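Local coordinates for fosfomycin resistance protein FosX (Mesorhizobium loti, PDB 1R9C) that catalyses the manganese-dependent hydration of fosfomycin and so confers resistance to the antibiotic, working as a homodimer of the glyoxalase (VOC) superfamily, at residues F10-R13 with R17-R20; K45-G50 with V54-G59. One frame throughout, in Å; residues are numbered along the deposited sequence.

Interaction 1 (F10-R13 with R17-R20)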
loop_
_atom_site.group_PDB
_atom_site.type_symbol
_atom_site.label_atom_id
_atom_site.label_comp_id
_atom_site.label_asym_id
_atom_site.label_seq_id
_atom_site.Cartn_x
_atom_site.Cartn_y
_atom_site.Cartn_z
ATOM N N PHE A 10 4.525 3.049 -5.539
ATOM C CA PHE A 10 5.922 3.015 -5.081
ATOM C C PHE A 10 6.857 3.819 -5.977
ATOM O O PHE A 10 6.797 3.701 -7.196
ATOM C CB PHE A 10 6.412 1.553 -5.047
ATOM C CG PHE A 10 5.481 0.641 -4.265
ATOM C CD1 PHE A 10 4.626 -0.237 -4.923
ATOM C CD2 PHE A 10 5.414 0.749 -2.879
ATOM C CE1 PHE A 10 3.731 -1.055 -4.208
ATOM C CE2 PHE A 10 4.524 -0.054 -2.157
ATOM C CZ PHE A 10 3.682 -0.937 -2.814
ATOM N N ILE A 11 7.745 4.589 -5.353
ATOM C CA ILE A 11 8.797 5.321 -6.047
ATOM C C ILE A 11 10.058 4.442 -5.976
ATOM O O ILE A 11 10.363 3.873 -4.932
ATOM C CB ILE A 11 9.039 6.644 -5.323
ATOM C CG1 ILE A 11 7.689 7.310 -4.983
ATOM C CG2 ILE A 11 10.123 7.518 -6.072
ATOM C CD1 ILE A 11 7.272 8.430 -5.875
ATOM N N VAL A 12 10.720 4.256 -7.118
ATOM C CA VAL A 12 11.817 3.308 -7.234
ATOM C C VAL A 12 12.890 3.949 -8.103
ATOM O O VAL A 12 12.580 4.771 -8.970
ATOM C CB VAL A 12 11.343 1.942 -7.852
ATOM C CG1 VAL A 12 10.303 1.237 -6.945
ATOM C CG2 VAL A 12 10.820 2.113 -9.303
ATOM N N ARG A 13 14.148 3.606 -7.848
ATOM C CA ARG A 13 15.280 4.166 -8.577
ATOM C C ARG A 13 15.353 3.614 -10.008
ATOM O O ARG A 13 15.742 4.333 -10.943
ATOM C CB ARG A 13 16.600 3.872 -7.838
ATOM C CG ARG A 13 16.987 4.845 -6.680
ATOM C CD ARG A 13 18.194 4.368 -5.822
ATOM N NE ARG A 13 17.993 3.012 -5.270
ATOM C CZ ARG A 13 18.946 2.255 -4.720
ATOM N NH1 ARG A 13 20.192 2.697 -4.615
ATOM N NH2 ARG A 13 18.650 1.038 -4.272
ATOM N N ARG A 17 14.149 -2.817 -13.222
ATOM C CA ARG A 17 14.353 -3.841 -12.194
ATOM C C ARG A 17 13.082 -4.038 -11.379
ATOM O O ARG A 17 12.721 -5.171 -11.068
ATOM C CB ARG A 17 15.508 -3.450 -11.282
ATOM C CG ARG A 17 15.940 -4.513 -10.299
ATOM C CD ARG A 17 16.350 -5.838 -10.909
ATOM N NE ARG A 17 16.380 -6.897 -9.907
ATOM C CZ ARG A 17 16.326 -8.201 -10.197
ATOM N NH1 ARG A 17 16.229 -8.630 -11.462
ATOM N NH2 ARG A 17 16.376 -9.081 -9.223
ATOM N N MET A 18 12.405 -2.942 -11.021
ATOM C CA MET A 18 11.159 -3.063 -10.253
ATOM C C MET A 18 10.115 -3.858 -11.061
ATOM O O MET A 18 9.387 -4.653 -10.487
ATOM C CB MET A 18 10.617 -1.691 -9.848
ATOM C CG MET A 18 9.344 -1.762 -8.990
ATOM S SD MET A 18 9.607 -2.647 -7.423
ATOM C CE MET A 18 8.183 -2.007 -6.511
ATOM N N THR A 19 10.049 -3.629 -12.375
ATOM C CA THR A 19 9.177 -4.379 -13.272
ATOM C C THR A 19 9.459 -5.887 -13.096
ATOM O O THR A 19 8.529 -6.701 -12.946
ATOM C CB THR A 19 9.423 -3.932 -14.745
ATOM O OG1 THR A 19 8.961 -2.580 -14.926
ATOM C CG2 THR A 19 8.601 -4.758 -15.727
ATOM N N ARG A 20 10.753 -6.248 -13.106
ATOM C CA ARG A 20 11.145 -7.653 -13.030
ATOM C C ARG A 20 10.762 -8.252 -11.671
ATOM O O ARG A 20 10.280 -9.380 -11.602
ATOM C CB ARG A 20 12.623 -7.845 -13.390
ATOM C CG ARG A 20 12.980 -7.313 -14.811
ATOM C CD ARG A 20 11.997 -7.729 -15.977
ATOM N NE ARG A 20 12.354 -7.141 -17.282
ATOM C CZ ARG A 20 11.523 -7.035 -18.338
ATOM N NH1 ARG A 20 10.261 -7.473 -18.236
ATOM N NH2 ARG A 20 11.953 -6.495 -19.503
#

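Interaction 2 (K45-G50 with V54-G59)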
loop_
_atom_site.group_PDB
_atom_site.type_symbol
_atom_site.label_atom_id
_atom_site.label_comp_id
_atom_site.label_asym_id
_atom_site.label_seq_id
_atom_site.Cartn_x
_atom_site.Cartn_y
_atom_site.Cartn_z
ATOM N N LYS A 45 4.928 3.360 -14.591
ATOM C CA LYS A 45 4.252 2.196 -15.131
ATOM C C LYS A 45 3.142 1.790 -14.198
ATOM O O LYS A 45 3.252 1.992 -12.982
ATOM C CB LYS A 45 5.224 1.012 -15.211
ATOM C CG LYS A 45 6.322 1.141 -16.274
ATOM C CD LYS A 45 7.125 -0.113 -16.285
ATOM C CE LYS A 45 8.036 -0.222 -17.481
ATOM N NZ LYS A 45 8.386 -1.675 -17.626
ATOM N N PHE A 46 2.078 1.210 -14.764
ATOM C CA PHE A 46 0.974 0.649 -13.984
ATOM C C PHE A 46 0.963 -0.874 -14.204
ATOM O O PHE A 46 1.163 -1.363 -15.352
ATOM C CB PHE A 46 -0.375 1.175 -14.462
ATOM C CG PHE A 46 -0.573 2.664 -14.313
ATOM C CD1 PHE A 46 -1.533 3.305 -15.078
ATOM C CD2 PHE A 46 0.166 3.408 -13.387
ATOM C CE1 PHE A 46 -1.768 4.679 -14.946
ATOM C CE2 PHE A 46 -0.035 4.774 -13.256
ATOM C CZ PHE A 46 -1.017 5.415 -14.028
ATOM N N PHE A 47 0.702 -1.606 -13.116
ATOM C CA PHE A 47 0.585 -3.044 -13.181
ATOM C C PHE A 47 -0.688 -3.501 -12.517
ATOM O O PHE A 47 -1.225 -2.818 -11.621
ATOM C CB PHE A 47 1.749 -3.716 -12.431
ATOM C CG PHE A 47 3.096 -3.513 -13.065
ATOM C CD1 PHE A 47 3.856 -2.363 -12.784
ATOM C CD2 PHE A 47 3.634 -4.480 -13.888
ATOM C CE1 PHE A 47 5.104 -2.187 -13.343
ATOM C CE2 PHE A 47 4.910 -4.295 -14.477
ATOM C CZ PHE A 47 5.631 -3.147 -14.199
ATOM N N LEU A 48 -1.144 -4.685 -12.936
ATOM C CA LEU A 48 -2.194 -5.389 -12.212
ATOM C C LEU A 48 -1.639 -6.691 -11.614
ATOM O O LEU A 48 -0.907 -7.466 -12.275
ATOM C CB LEU A 48 -3.394 -5.700 -13.113
ATOM C CG LEU A 48 -4.432 -4.625 -13.462
ATOM C CD1 LEU A 48 -5.430 -5.103 -14.530
ATOM C CD2 LEU A 48 -5.189 -4.234 -12.189
ATOM N N ILE A 49 -1.974 -6.895 -10.346
ATOM C CA ILE A 49 -1.778 -8.176 -9.678
ATOM C C ILE A 49 -3.199 -8.638 -9.372
ATOM O O ILE A 49 -3.787 -8.190 -8.411
ATOM C CB ILE A 49 -0.957 -8.012 -8.383
ATOM C CG1 ILE A 49 0.464 -7.515 -8.715
ATOM C CG2 ILE A 49 -0.845 -9.399 -7.669
ATOM C CD1 ILE A 49 1.224 -6.926 -7.574
ATOM N N GLY A 50 -3.761 -9.480 -10.239
ATOM C CA GLY A 50 -5.171 -9.809 -10.172
ATOM C C GLY A 50 -5.946 -8.533 -10.498
ATOM O O GLY A 50 -5.825 -7.969 -11.591
ATOM N N VAL A 54 -1.074 -1.510 -9.027
ATOM C CA VAL A 54 0.170 -1.015 -8.495
ATOM C C VAL A 54 0.745 -0.030 -9.491
ATOM O O VAL A 54 0.851 -0.341 -10.686
ATOM C CB VAL A 54 1.218 -2.162 -8.337
ATOM C CG1 VAL A 54 2.574 -1.594 -7.854
ATOM C CG2 VAL A 54 0.669 -3.212 -7.430
ATOM N N ALA A 55 1.134 1.139 -9.007
ATOM C CA ALA A 55 1.811 2.126 -9.851
ATOM C C ALA A 55 3.241 2.285 -9.356
ATOM O O ALA A 55 3.475 2.362 -8.157
ATOM C CB ALA A 55 1.085 3.477 -9.793
ATOM N N ILE A 56 4.198 2.339 -10.288
ATOM C CA ILE A 56 5.556 2.694 -9.943
ATOM C C ILE A 56 6.001 3.914 -10.721
ATOM O O ILE A 56 5.630 4.088 -11.900
ATOM C CB ILE A 56 6.541 1.496 -10.104
ATOM C CG1 ILE A 56 6.598 0.966 -11.559
ATOM C CG2 ILE A 56 6.156 0.354 -9.123
ATOM C CD1 ILE A 56 7.616 -0.137 -11.755
ATOM N N MET A 57 6.792 4.759 -10.053
ATOM C CA MET A 57 7.362 5.946 -10.681
ATOM C C MET A 57 8.837 6.028 -10.339
ATOM O O MET A 57 9.227 5.672 -9.246
ATOM C CB MET A 57 6.632 7.231 -10.256
ATOM C CG MET A 57 5.096 7.104 -10.062
ATOM S SD MET A 57 4.349 8.611 -9.298
ATOM C CE MET A 57 5.586 9.928 -9.881
ATOM N N GLN A 58 9.661 6.445 -11.298
ATOM C CA GLN A 58 11.094 6.557 -11.051
ATOM C C GLN A 58 11.360 7.762 -10.163
ATOM O O GLN A 58 10.846 8.861 -10.408
ATOM C CB GLN A 58 11.912 6.642 -12.363
ATOM C CG GLN A 58 13.421 6.447 -12.149
ATOM C CD GLN A 58 14.270 6.721 -13.395
ATOM O OE1 GLN A 58 13.760 6.814 -14.510
ATOM N NE2 GLN A 58 15.567 6.880 -13.190
ATOM N N GLY A 59 12.153 7.542 -9.125
ATOM C CA GLY A 59 12.505 8.582 -8.180
ATOM C C GLY A 59 13.513 8.032 -7.191
ATOM O O GLY A 59 14.239 7.096 -7.513
#

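Interaction 1 (F10-R13 with R17-R20)
Met18 lies across the two methyl groups of Val12, the two side chains crossing at about a right angle. Its CB sits 3.8 Å from Val12 CG2 and its CG 3.8 Å from Val12 CG1, while SD and CE pass by the same CG1 branch, with Met18 CE 3.9 Å from Val12 CG1. That path follows from the torsions: CG is anti to the backbone N (chi1 -178°), which sends the chain off the helix toward the strand, and the bend at chi2 (61°) then turns the thioether past Val12 CG1 toward Phe10. The terminal methyl also reaches Phe10, with Met18 CE 4.2 Å from Phe10 CB, approaching the ring obliquely. This is the beta-alpha connection of a VOC module, in which helix 15-26 folds back over the sheet, of which strand 5-12 is an outermost strand within this chain; no hydrogen bond crosses between the two segments, and the fit is purely apolar. Outside the two segments, Met18 also packs on Ile56 of strand 52-58 and on Asp111. Val12 also touches Asp113 and His115, and the Phe10 ring meets Phe117 edge-to-face. Beyond these, the backbone N of Ile11 is hydrogen-bonded to the OD1 of Asn68 of the second subunit.

Interaction 2 (K45-G50 with V54-G59)
The Phe47 ring receives Ile56 at its edge: Ile56 CD1 comes within 3.6 Å of Phe47 CE1, near the ring plane, and CG1 of the same isoleucine lies in that plane. Ile56 gets there because its CG1 stands between the backbone N and the carbonyl carbon (chi1 61°), from where the extended branch leads across to the neighbouring strand; CG1 also brushes Lys45 CB at 3.9 Å. The Phe46 ring, on the other side of the sheet, is met obliquely by the methyl of Ala55, with Phe46 CD2 3.7 Å from Ala55 CB. Further along, Ile49 CD1 reaches back to Val54 CG2, 3.8 Å away.

The backbone between these two faces is an antiparallel beta hairpin. Lys45 with Ile56 and Phe47 with Val54 are hydrogen-bonded pairs, each closed by two backbone bonds; the shortest is Phe47 N to Val54 O at 2.7 Å. Phe46 and Ala55 form the non-hydrogen-bonded pair between them, where CA-H...O contacts join Ala55 CA to Lys45 O and Phe46 CA to Val54 O. The Ala55 side chain is about 6 Å from the bound manganese, and Phe46 lies beside Glu44, the probable proton acceptor, so the face bearing Phe46 and Ala55 is turned to the metal site.

The extended Lys45 chain carries NZ away from Ile56 to a salt bridge with Glu30 and a hydrogen bond with Thr19. Helix 15-26 covers the face of Phe47 and Ile56, Thr19 lying on Phe47 and Leu15 on Ile56. Within the sheet, strand 29-33 flanks segment 45-50, and strand 5-12 flanks segment 54-59.

How the interactions relate
Both interactions are buried and build on the same mixed sheet, whose strands 5-12 and 52-58 are neighbours. Interaction 2 is the larger and joins strand to strand, so backbone hydrogen bonds set its register and side chains add to them; interaction 1 joins strand to helix through a few apolar groups alone. They meet directly: Phe10 N to Ala55 O and Val12 O to Gly59 N are probable backbone hydrogen bonds. Each also touches the second subunit, through residues of strand 5-12 in interaction 1 and of strand 44-49 in interaction 2. Interaction 1 is the more distant from the metal: the side chain of Phe10 is about 11 Å from the manganese.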